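Local coordinates for protein Polyphosphate:AMP phosphotransferase (Meiothermus ruber H328, PDB 5O6M) that transfers phosphate from inorganic polyphosphate to nucleotides, converting AMP to ADP and ADP to ATP, and also accepts other nucleoside mono- and diphosphates, at residues R41-L46 with E245-L250; A89-P94 with W105-Q110; K165-I170 with W224-A229. The protein carries 1 engineered substitution. All coordinates share one frame; numbering follows the deposited sequence.

Contact 1. Residues R41-L46 with E245-L250; sequences RRLEKL and ETLEGL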
loop_
_atom_site.group_PDB
_atom_site.type_symbol
_atom_site.label_atom_id
_atom_site.label_comp_id
_atom_site.label_asym_id
_atom_site.label_seq_id
_atom_site.Cartn_x
_atom_site.Cartn_y
_atom_site.Cartn_z
ATOM N N ARG D 41 -30.633 -7.211 -12.341
ATOM C CA ARG D 41 -30.716 -8.397 -11.494
ATOM C C ARG D 41 -29.792 -9.502 -11.992
ATOM O O ARG D 41 -29.158 -10.195 -11.188
ATOM C CB ARG D 41 -32.163 -8.877 -11.408
ATOM C CG ARG D 41 -33.069 -7.873 -10.715
ATOM C CD ARG D 41 -34.516 -8.330 -10.670
ATOM N NE ARG D 41 -35.373 -7.302 -10.085
ATOM C CZ ARG D 41 -36.699 -7.376 -10.019
ATOM N NH1 ARG D 41 -37.329 -8.436 -10.505
ATOM N NH2 ARG D 41 -37.394 -6.389 -9.469
ATOM N N ARG D 42 -29.694 -9.686 -13.311
ATOM C CA ARG D 42 -28.689 -10.609 -13.827
ATOM C C ARG D 42 -27.290 -10.166 -13.417
ATOM O O ARG D 42 -26.453 -10.991 -13.037
ATOM C CB ARG D 42 -28.789 -10.727 -15.348
ATOM C CG ARG D 42 -30.065 -11.368 -15.863
ATOM C CD ARG D 42 -29.824 -11.924 -17.255
ATOM N NE ARG D 42 -29.787 -10.880 -18.271
ATOM C CZ ARG D 42 -29.065 -10.954 -19.385
ATOM N NH1 ARG D 42 -29.088 -9.957 -20.259
ATOM N NH2 ARG D 42 -28.309 -12.020 -19.618
ATOM N N LEU D 43 -27.016 -8.861 -13.499
ATOM C CA LEU D 43 -25.727 -8.340 -13.059
ATOM C C LEU D 43 -25.442 -8.749 -11.620
ATOM O O LEU D 43 -24.360 -9.259 -11.309
ATOM C CB LEU D 43 -25.707 -6.817 -13.206
ATOM C CG LEU D 43 -24.471 -6.089 -12.687
ATOM C CD1 LEU D 43 -23.231 -6.586 -13.399
ATOM C CD2 LEU D 43 -24.631 -4.587 -12.875
ATOM N N GLU D 44 -26.414 -8.539 -10.728
ATOM C CA GLU D 44 -26.244 -8.951 -9.338
ATOM C C GLU D 44 -25.877 -10.426 -9.255
ATOM O O GLU D 44 -24.923 -10.808 -8.570
ATOM C CB GLU D 44 -27.523 -8.677 -8.539
ATOM C CG GLU D 44 -27.843 -7.203 -8.319
ATOM C CD GLU D 44 -29.171 -6.989 -7.602
ATOM O OE1 GLU D 44 -29.619 -5.823 -7.515
ATOM O OE2 GLU D 44 -29.766 -7.983 -7.124
ATOM N N LYS D 45 -26.625 -11.272 -9.967
ATOM C CA LYS D 45 -26.411 -12.712 -9.869
ATOM C C LYS D 45 -25.092 -13.124 -10.508
ATOM O O LYS D 45 -24.422 -14.040 -10.018
ATOM C CB LYS D 45 -27.586 -13.454 -10.509
ATOM C CG LYS D 45 -27.800 -14.871 -9.995
ATOM C CD LYS D 45 -26.688 -15.805 -10.442
ATOM C CE LYS D 45 -27.049 -17.257 -10.184
ATOM N NZ LYS D 45 -26.000 -18.183 -10.697
ATOM N N LEU D 46 -24.703 -12.468 -11.606
ATOM C CA LEU D 46 -23.429 -12.799 -12.246
ATOM C C LEU D 46 -22.247 -12.385 -11.376
ATOM O O LEU D 46 -21.220 -13.076 -11.342
ATOM C CB LEU D 46 -23.342 -12.142 -13.624
ATOM C CG LEU D 46 -24.178 -12.772 -14.739
ATOM C CD1 LEU D 46 -24.520 -11.740 -15.801
ATOM C CD2 LEU D 46 -23.436 -13.944 -15.358
ATOM N N GLU D 245 -23.564 -9.048 -20.772
ATOM C CA GLU D 245 -23.229 -10.049 -21.783
ATOM C C GLU D 245 -21.774 -10.485 -21.661
ATOM O O GLU D 245 -21.469 -11.685 -21.673
ATOM C CB GLU D 245 -23.518 -9.511 -23.184
ATOM C CG GLU D 245 -23.034 -10.433 -24.297
ATOM C CD GLU D 245 -23.656 -10.114 -25.643
ATOM O OE1 GLU D 245 -24.800 -9.612 -25.663
ATOM O OE2 GLU D 245 -23.002 -10.370 -26.679
ATOM N N THR D 246 -20.858 -9.519 -21.541
ATOM C CA THR D 246 -19.454 -9.846 -21.304
ATOM C C THR D 246 -19.307 -10.798 -20.121
ATOM O O THR D 246 -18.545 -11.770 -20.181
ATOM C CB THR D 246 -18.648 -8.566 -21.080
ATOM O OG1 THR D 246 -18.835 -7.686 -22.195
ATOM C CG2 THR D 246 -17.167 -8.888 -20.944
ATOM N N LEU D 247 -20.015 -10.521 -19.023
ATOM C CA LEU D 247 -19.951 -11.407 -17.863
ATOM C C LEU D 247 -20.528 -12.783 -18.182
ATOM O O LEU D 247 -19.983 -13.805 -17.748
ATOM C CB LEU D 247 -20.676 -10.768 -16.676
ATOM C CG LEU D 247 -19.977 -9.534 -16.102
ATOM C CD1 LEU D 247 -20.786 -8.899 -14.990
ATOM C CD2 LEU D 247 -18.589 -9.912 -15.597
ATOM N N GLU D 248 -21.629 -12.831 -18.942
ATOM C CA GLU D 248 -22.181 -14.119 -19.361
ATOM C C GLU D 248 -21.164 -14.918 -20.164
ATOM O O GLU D 248 -21.067 -16.144 -20.020
ATOM C CB GLU D 248 -23.451 -13.911 -20.190
ATOM C CG GLU D 248 -24.598 -13.244 -19.457
ATOM C CD GLU D 248 -25.638 -14.241 -18.975
ATOM O OE1 GLU D 248 -25.282 -15.422 -18.761
ATOM O OE2 GLU D 248 -26.812 -13.842 -18.815
ATOM N N GLY D 249 -20.403 -14.240 -21.024
ATOM C CA GLY D 249 -19.415 -14.912 -21.847
ATOM C C GLY D 249 -18.324 -15.613 -21.066
ATOM O O GLY D 249 -17.646 -16.486 -21.617
ATOM N N LEU D 250 -18.141 -15.265 -19.793
ATOM C CA LEU D 250 -17.074 -15.896 -19.025
ATOM C C LEU D 250 -17.414 -17.316 -18.594
ATOM O O LEU D 250 -16.505 -18.070 -18.229
ATOM C CB LEU D 250 -16.728 -15.054 -17.794
ATOM C CG LEU D 250 -16.173 -13.646 -18.034
ATOM C CD1 LEU D 250 -15.993 -12.910 -16.710
ATOM C CD2 LEU D 250 -14.857 -13.688 -18.810
#
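Arg42 and Glu248 meet at about a right angle, the arginine bringing one terminal nitrogen to the carboxylate. NH2 of Arg42 lies 2.5 Å from OE2 of Glu248 in a salt bridge; the modelled distance is very short and its exact value doubtful, and the hydrogen bond in it is strongly bent, 121° at the hydrogen. OE2 approaches the guanidinium at its edge, near its plane, but the two flat groups are not coplanar: their planes stand 45° apart. A bend in the arginine chain at chi3 turns the guanidinium toward the glutamate, which in turn kinks at chi2 to reach across. Next to this pair, leucine methyls make the apolar contact. The helices that carry it, 29-53 and 232-249, run in roughly the same direction, with segment axes 10.2 Å apart at 35°, and both belong to the helical layers around the parallel sheet of a P-loop kinase fold. CD1 of Leu46 settles where two neighbours of the other helix meet, 4.1 Å from CB of Leu247 and 4.0 Å from CG of Glu248, so the aliphatic part of the glutamate packs on leucine while its carboxylate serves the arginine. Leu43, its CG trans to the backbone N, sends CD1 to CD1 of Leu247 at 3.7 Å, methyl against methyl. Val244, one turn earlier on helix 232-249, touches Arg42, Leu43 and Leu46 alike.

Contact 2. Residues A89-P94 with W105-Q110; sequences ASFGVP and WRVHQQ. With ATP (adenosine-5'-triphosphate), chain X.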
loop_
_atom_site.group_PDB
_atom_site.type_symbol
_atom_site.label_atom_id
_atom_site.label_comp_id
_atom_site.label_asym_id
_atom_site.label_seq_id
_atom_site.Cartn_x
_atom_site.Cartn_y
_atom_site.Cartn_z
ATOM N N ALA D 89 -12.292 2.537 -7.558
ATOM C CA ALA D 89 -11.017 3.224 -7.378
ATOM C C ALA D 89 -11.073 4.535 -8.148
ATOM O O ALA D 89 -11.170 4.534 -9.381
ATOM C CB ALA D 89 -9.841 2.367 -7.847
ATOM N N SER D 90 -11.027 5.646 -7.423
ATOM C CA SER D 90 -11.071 6.971 -8.019
ATOM C C SER D 90 -9.659 7.508 -8.183
ATOM O O SER D 90 -8.791 7.265 -7.341
ATOM C CB SER D 90 -11.883 7.934 -7.151
ATOM O OG SER D 90 -13.228 7.522 -7.049
ATOM N N PHE D 91 -9.430 8.226 -9.277
ATOM C CA PHE D 91 -8.141 8.843 -9.551
ATOM C C PHE D 91 -8.339 10.344 -9.701
ATOM O O PHE D 91 -9.014 10.794 -10.631
ATOM C CB PHE D 91 -7.488 8.241 -10.799
ATOM C CG PHE D 91 -7.113 6.790 -10.648
ATOM C CD1 PHE D 91 -5.953 6.431 -9.973
ATOM C CD2 PHE D 91 -7.912 5.789 -11.181
ATOM C CE1 PHE D 91 -5.599 5.103 -9.826
ATOM C CE2 PHE D 91 -7.564 4.455 -11.041
ATOM C CZ PHE D 91 -6.407 4.111 -10.362
ATOM N N GLY D 92 -7.748 11.111 -8.781
ATOM C CA GLY D 92 -7.755 12.549 -8.827
ATOM C C GLY D 92 -6.388 13.110 -9.165
ATOM O O GLY D 92 -5.514 12.416 -9.696
ATOM N N VAL D 93 -6.195 14.383 -8.847
ATOM C CA VAL D 93 -4.931 15.023 -9.229
ATOM C C VAL D 93 -3.782 14.358 -8.475
ATOM O O VAL D 93 -3.854 14.203 -7.244
ATOM C CB VAL D 93 -4.986 16.531 -8.962
ATOM C CG1 VAL D 93 -6.366 16.943 -8.477
ATOM C CG2 VAL D 93 -3.895 16.960 -7.981
ATOM N N PRO D 94 -2.724 13.932 -9.162
ATOM C CA PRO D 94 -1.673 13.143 -8.502
ATOM C C PRO D 94 -1.012 13.894 -7.352
ATOM O O PRO D 94 -0.766 15.099 -7.430
ATOM C CB PRO D 94 -0.674 12.872 -9.633
ATOM C CG PRO D 94 -1.481 12.966 -10.884
ATOM C CD PRO D 94 -2.532 14.015 -10.619
ATOM N N TRP D 105 2.169 3.765 -11.910
ATOM C CA TRP D 105 2.379 3.164 -10.596
ATOM C C TRP D 105 1.102 3.205 -9.762
ATOM O O TRP D 105 0.637 2.174 -9.263
ATOM C CB TRP D 105 3.519 3.890 -9.887
ATOM C CG TRP D 105 3.844 3.433 -8.487
ATOM C CD1 TRP D 105 4.607 2.355 -8.133
ATOM C CD2 TRP D 105 3.450 4.062 -7.260
ATOM N NE1 TRP D 105 4.709 2.273 -6.765
ATOM C CE2 TRP D 105 4.008 3.310 -6.206
ATOM C CE3 TRP D 105 2.680 5.189 -6.951
ATOM C CZ2 TRP D 105 3.817 3.643 -4.865
ATOM C CZ3 TRP D 105 2.489 5.517 -5.620
ATOM C CH2 TRP D 105 3.056 4.749 -4.593
ATOM N N ARG D 106 0.513 4.391 -9.602
ATOM C CA ARG D 106 -0.676 4.513 -8.767
ATOM C C ARG D 106 -1.886 3.804 -9.364
ATOM O O ARG D 106 -2.813 3.462 -8.624
ATOM C CB ARG D 106 -1.007 5.986 -8.521
ATOM C CG ARG D 106 -1.517 6.722 -9.743
ATOM C CD ARG D 106 -2.058 8.082 -9.354
ATOM N NE ARG D 106 -2.779 8.717 -10.453
ATOM C CZ ARG D 106 -3.581 9.765 -10.304
ATOM N NH1 ARG D 106 -3.758 10.296 -9.101
ATOM N NH2 ARG D 106 -4.205 10.280 -11.356
ATOM N N VAL D 107 -1.910 3.594 -10.681
ATOM C CA VAL D 107 -3.036 2.900 -11.301
ATOM C C VAL D 107 -2.862 1.390 -11.200
ATOM O O VAL D 107 -3.812 0.662 -10.889
ATOM C CB VAL D 107 -3.211 3.348 -12.766
ATOM C CG1 VAL D 107 -4.335 2.567 -13.422
ATOM C CG2 VAL D 107 -3.493 4.838 -12.838
ATOM N N HIS D 108 -1.656 0.890 -11.480
ATOM C CA HIS D 108 -1.418 -0.548 -11.415
ATOM C C HIS D 108 -1.761 -1.109 -10.039
ATOM O O HIS D 108 -2.283 -2.225 -9.930
ATOM C CB HIS D 108 0.035 -0.869 -11.765
ATOM C CG HIS D 108 0.247 -2.285 -12.206
ATOM N ND1 HIS D 108 1.419 -2.720 -12.785
ATOM C CD2 HIS D 108 -0.576 -3.362 -12.169
ATOM C CE1 HIS D 108 1.317 -4.006 -13.070
ATOM N NE2 HIS D 108 0.115 -4.419 -12.710
ATOM N N GLN D 109 -1.467 -0.345 -8.984
ATOM C CA GLN D 109 -1.749 -0.784 -7.622
ATOM C C GLN D 109 -3.207 -1.179 -7.442
ATOM O O GLN D 109 -3.521 -2.047 -6.619
ATOM C CB GLN D 109 -1.383 0.334 -6.641
ATOM C CG GLN D 109 -1.791 0.067 -5.208
ATOM C CD GLN D 109 -1.115 -1.157 -4.635
ATOM O OE1 GLN D 109 0.063 -1.410 -4.895
ATOM N NE2 GLN D 109 -1.859 -1.929 -3.855
ATOM N N GLN D 110 -4.104 -0.566 -8.207
ATOM C CA GLN D 110 -5.539 -0.682 -7.994
ATOM C C GLN D 110 -6.223 -1.721 -8.875
ATOM O O GLN D 110 -7.446 -1.856 -8.794
ATOM C CB GLN D 110 -6.206 0.681 -8.214
ATOM C CG GLN D 110 -5.698 1.790 -7.311
ATOM C CD GLN D 110 -6.118 1.581 -5.871
ATOM O OE1 GLN D 110 -7.041 0.817 -5.592
ATOM N NE2 GLN D 110 -5.462 2.277 -4.949
HETATM P PG ATP X . -14.807 14.122 -10.457
HETATM O O1G ATP X . -14.161 12.828 -10.873
HETATM O O2G ATP X . -14.926 15.119 -11.605
HETATM O O3G ATP X . -16.195 13.919 -9.833
HETATM P PB ATP X . -14.010 15.046 -7.794
HETATM O O1B ATP X . -14.236 16.461 -7.427
HETATM O O2B ATP X . -15.044 14.041 -7.286
HETATM O O3B ATP X . -13.900 14.853 -9.371
HETATM P PA ATP X . -11.297 13.856 -7.919
HETATM O O1A ATP X . -11.533 12.406 -8.082
HETATM O O2A ATP X . -10.149 14.197 -6.972
HETATM O O3A ATP X . -12.586 14.549 -7.288
HETATM O "O5'" ATP X . -10.877 14.537 -9.354
HETATM C "C5'" ATP X . -10.218 15.820 -9.376
HETATM C "C4'" ATP X . -9.474 16.067 -10.668
HETATM O "O4'" ATP X . -8.323 15.202 -10.787
HETATM C "C3'" ATP X . -10.270 15.900 -11.973
HETATM O "O3'" ATP X . -10.478 17.176 -12.567
HETATM C "C2'" ATP X . -9.353 15.033 -12.854
HETATM O "O2'" ATP X . -9.273 15.485 -14.201
HETATM C "C1'" ATP X . -8.011 15.228 -12.160
HETATM N N9 ATP X . -6.999 14.223 -12.468
HETATM C C8 ATP X . -7.138 12.860 -12.480
HETATM N N7 ATP X . -6.078 12.217 -12.909
HETATM C C5 ATP X . -5.174 13.229 -13.195
HETATM C C6 ATP X . -3.861 13.215 -13.704
HETATM N N6 ATP X . -3.220 12.104 -14.079
HETATM N N1 ATP X . -3.235 14.402 -13.857
HETATM C C2 ATP X . -3.890 15.521 -13.538
HETATM N N3 ATP X . -5.131 15.660 -13.067
HETATM C C4 ATP X . -5.723 14.470 -12.917
#
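Arg106 reaches across to Phe91, Gly92 and Pro94 from the short helix 105-108. Its CB points toward segment 89-94; CG stands between the backbone N and the carbonyl carbon (chi1 70°), and from there the chain runs extended to NE, carrying the guanidinium to the nucleotide. NE of Arg106 passes CD1 of Phe91 at 3.9 Å, the two side chains sliding past each other in opposite directions. The guanidinium is sandwiched: CG of Pro94 lies over one face, CB and CD1 of Phe91 over the opposite one. The tip then grips a single carbonyl end-on. NH1 of Arg106 donates to O of Gly92 at 2.8 Å and NH2 of Arg106 to the same oxygen at 3.0 Å, with that oxygen only 1° out of the guanidinium plane. NH1 has a second partner in Glu98, a salt bridge. Held on both faces and along its edge, the guanidinium is probably kept from rotating, with NH2 of Arg106 placed in plane beside N7 of the ATP adenine, 3.1 Å away. Pro94 CD lies 3.3 Å from N1 of the adenine, while Val93 N approaches O4' of the ribose. One residue along the helix, CG2 of Val107 makes a CH-pi contact over a face of the Phe91 ring, 4.1 Å from its centroid, and O of Arg106 meets that ring at its edge. Phe91 follows directly on strand 86-90 and packs edge-to-face on Phe120 of strand 117-121, while His108, on the same helix as Arg106, meets its counterpart His108 of a neighbouring subunit.

Contact 3. Residues K165-I170 with W224-A229; sequences KFFLHI and WYVIPA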
loop_
_atom_site.group_PDB
_atom_site.type_symbol
_atom_site.label_atom_id
_atom_site.label_comp_id
_atom_site.label_asym_id
_atom_site.label_seq_id
_atom_site.Cartn_x
_atom_site.Cartn_y
_atom_site.Cartn_z
ATOM N N LYS D 165 -13.807 -0.623 -21.393
ATOM C CA LYS D 165 -13.583 0.812 -21.309
ATOM C C LYS D 165 -14.784 1.528 -21.908
ATOM O O LYS D 165 -15.175 1.254 -23.048
ATOM C CB LYS D 165 -12.285 1.208 -22.016
ATOM C CG LYS D 165 -11.051 0.541 -21.414
ATOM C CD LYS D 165 -9.772 0.899 -22.159
ATOM C CE LYS D 165 -9.715 0.290 -23.543
ATOM N NZ LYS D 165 -8.360 0.476 -24.150
ATOM N N PHE D 166 -15.381 2.421 -21.126
ATOM C CA PHE D 166 -16.574 3.154 -21.527
ATOM C C PHE D 166 -16.254 4.639 -21.575
ATOM O O PHE D 166 -15.811 5.215 -20.574
ATOM C CB PHE D 166 -17.732 2.895 -20.558
ATOM C CG PHE D 166 -18.216 1.474 -20.546
ATOM C CD1 PHE D 166 -19.056 1.004 -21.544
ATOM C CD2 PHE D 166 -17.837 0.607 -19.537
ATOM C CE1 PHE D 166 -19.507 -0.308 -21.535
ATOM C CE2 PHE D 166 -18.282 -0.707 -19.522
ATOM C CZ PHE D 166 -19.122 -1.164 -20.520
ATOM N N PHE D 167 -16.453 5.250 -22.739
ATOM C CA PHE D 167 -16.483 6.701 -22.860
ATOM C C PHE D 167 -17.949 7.124 -22.904
ATOM O O PHE D 167 -18.660 6.809 -23.863
ATOM C CB PHE D 167 -15.726 7.170 -24.100
ATOM C CG PHE D 167 -15.730 8.662 -24.286
ATOM C CD1 PHE D 167 -15.175 9.494 -23.327
ATOM C CD2 PHE D 167 -16.296 9.236 -25.413
ATOM C CE1 PHE D 167 -15.175 10.870 -23.492
ATOM C CE2 PHE D 167 -16.303 10.611 -25.584
ATOM C CZ PHE D 167 -15.741 11.428 -24.622
ATOM N N LEU D 168 -18.413 7.801 -21.856
ATOM C CA LEU D 168 -19.772 8.339 -21.838
ATOM C C LEU D 168 -19.770 9.667 -22.587
ATOM O O LEU D 168 -19.164 10.645 -22.134
ATOM C CB LEU D 168 -20.288 8.499 -20.411
ATOM C CG LEU D 168 -20.104 7.298 -19.481
ATOM C CD1 LEU D 168 -20.617 7.618 -18.080
ATOM C CD2 LEU D 168 -20.763 6.050 -20.038
ATOM N N HIS D 169 -20.466 9.706 -23.725
ATOM C CA HIS D 169 -20.309 10.762 -24.720
ATOM C C HIS D 169 -21.493 11.724 -24.640
ATOM O O HIS D 169 -22.618 11.371 -25.008
ATOM C CB HIS D 169 -20.198 10.154 -26.116
ATOM C CG HIS D 169 -19.879 11.147 -27.188
ATOM N ND1 HIS D 169 -19.068 12.242 -26.972
ATOM C CD2 HIS D 169 -20.259 11.210 -28.486
ATOM C CE1 HIS D 169 -18.960 12.934 -28.093
ATOM N NE2 HIS D 169 -19.674 12.330 -29.026
ATOM N N ILE D 170 -21.242 12.932 -24.141
ATOM C CA ILE D 170 -22.255 13.974 -24.097
ATOM C C ILE D 170 -21.836 15.106 -25.027
ATOM O O ILE D 170 -20.665 15.252 -25.396
ATOM C CB ILE D 170 -22.500 14.508 -22.669
ATOM C CG1 ILE D 170 -21.236 15.172 -22.121
ATOM C CG2 ILE D 170 -22.981 13.390 -21.748
ATOM C CD1 ILE D 170 -21.482 16.042 -20.903
ATOM N N TRP D 224 -12.652 -0.079 -26.504
ATOM C CA TRP D 224 -13.395 1.096 -26.074
ATOM C C TRP D 224 -14.825 1.014 -26.588
ATOM O O TRP D 224 -15.068 0.600 -27.725
ATOM C CB TRP D 224 -12.743 2.379 -26.590
ATOM C CG TRP D 224 -11.654 2.916 -25.718
ATOM C CD1 TRP D 224 -10.312 2.760 -25.900
ATOM C CD2 TRP D 224 -11.811 3.720 -24.540
ATOM N NE1 TRP D 224 -9.620 3.407 -24.903
ATOM C CE2 TRP D 224 -10.515 4.003 -24.054
ATOM C CE3 TRP D 224 -12.917 4.219 -23.844
ATOM C CZ2 TRP D 224 -10.297 4.765 -22.904
ATOM C CZ3 TRP D 224 -12.699 4.979 -22.702
ATOM C CH2 TRP D 224 -11.399 5.241 -22.244
ATOM N N TYR D 225 -15.771 1.415 -25.744
ATOM C CA TYR D 225 -17.159 1.585 -26.144
ATOM C C TYR D 225 -17.535 3.047 -25.982
ATOM O O TYR D 225 -17.351 3.623 -24.905
ATOM C CB TYR D 225 -18.100 0.712 -25.316
ATOM C CG TYR D 225 -17.858 -0.768 -25.473
ATOM C CD1 TYR D 225 -18.485 -1.494 -26.478
ATOM C CD2 TYR D 225 -17.003 -1.442 -24.611
ATOM C CE1 TYR D 225 -18.263 -2.851 -26.621
ATOM C CE2 TYR D 225 -16.777 -2.797 -24.744
ATOM C CZ TYR D 225 -17.407 -3.496 -25.748
ATOM O OH TYR D 225 -17.173 -4.844 -25.870
ATOM N N VAL D 226 -18.037 3.648 -27.053
ATOM C CA VAL D 226 -18.590 4.995 -26.997
ATOM C C VAL D 226 -20.066 4.862 -26.651
ATOM O O VAL D 226 -20.817 4.173 -27.351
ATOM C CB VAL D 226 -18.388 5.744 -28.321
ATOM C CG1 VAL D 226 -19.032 7.120 -28.250
ATOM C CG2 VAL D 226 -16.908 5.860 -28.637
ATOM N N ILE D 227 -20.476 5.503 -25.563
ATOM C CA ILE D 227 -21.814 5.363 -25.003
ATOM C C ILE D 227 -22.559 6.677 -25.232
ATOM O O ILE D 227 -22.195 7.704 -24.638
ATOM C CB ILE D 227 -21.774 5.003 -23.512
ATOM C CG1 ILE D 227 -20.932 3.741 -23.282
ATOM C CG2 ILE D 227 -23.192 4.843 -22.961
ATOM C CD1 ILE D 227 -21.473 2.510 -23.988
ATOM N N PRO D 228 -23.574 6.709 -26.101
ATOM C CA PRO D 228 -24.426 7.901 -26.171
ATOM C C PRO D 228 -25.004 8.176 -24.795
ATOM O O PRO D 228 -25.781 7.371 -24.272
ATOM C CB PRO D 228 -25.509 7.513 -27.185
ATOM C CG PRO D 228 -24.921 6.371 -27.963
ATOM C CD PRO D 228 -24.035 5.638 -27.000
ATOM N N ALA D 229 -24.618 9.298 -24.190
ATOM C CA ALA D 229 -24.883 9.523 -22.776
ATOM C C ALA D 229 -25.669 10.796 -22.504
ATOM O O ALA D 229 -25.771 11.209 -21.343
ATOM C CB ALA D 229 -23.564 9.539 -21.993
#
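Lys165 and Trp224 come together through their torsions: both side chains start with CG beside the backbone N, and the lysine bends at chi3 (-69°) so that its outer carbons cross the indole, whose chi2 of 99° turns a face to receive them. CE of Lys165 sits 3.6 Å from the centroid of the five-membered ring of Trp224 in a CH-pi contact, and CB lies over the same plane nearer the rim. The outer edge of the indole meets backbone, with CZ3 of Trp224 3.7 Å from C of Phe166. On the other face of the sheet, Phe166 and Tyr225 lie side by side, their rings near parallel but slid apart, while CG1 of Ile227 reaches CD1 at the edge of the Phe166 ring at 3.7 Å. The backbones pair in parallel register, from N of Tyr225 bonding O of Lys165 at 2.8 Å to N of Ala229 bonding O of His169 at 3.0 Å. These are neighbouring strands of the parallel P-loop kinase sheet, 224-228 being its outermost strand in that direction, though Val6 and Tyr4 of the N-terminal stretch bond to its far side. An alanine in place of Trp224 is likely to leave the aliphatic part of Lys165 without its platform and Thr217 OG1 without the indole N-H. NZ of Lys165 and NE1 of Trp224, 3.3 Å apart, are both donors and do not bond; the ammonium is instead met by Glu153, Tyr125 OH and Thr217 O. The buried charge is thus probably stabilised by carboxylate and oxygens, while the indole shields its methylenes.

How the contacts relate
From the N terminus, helix 29-53 supplies the first half of contact 1, which waits until the last helix, 232-249, to close, spanning 198 residues. Contacts 2 and 3 both fall within that span and follow one another without crossing. Contact 2 closes a short excursion of ten residues after strand 86-90, at one edge of the sheet; contact 3 closes a longer helical one of 53 residues, joining strands 161-169 and 224-228 at the other edge. Their centres lie about 21 Å apart. Strand 224-228 is followed in the chain by helix 232-249, and the nearest atoms of contacts 1 and 3 are about 5 Å apart, without touching.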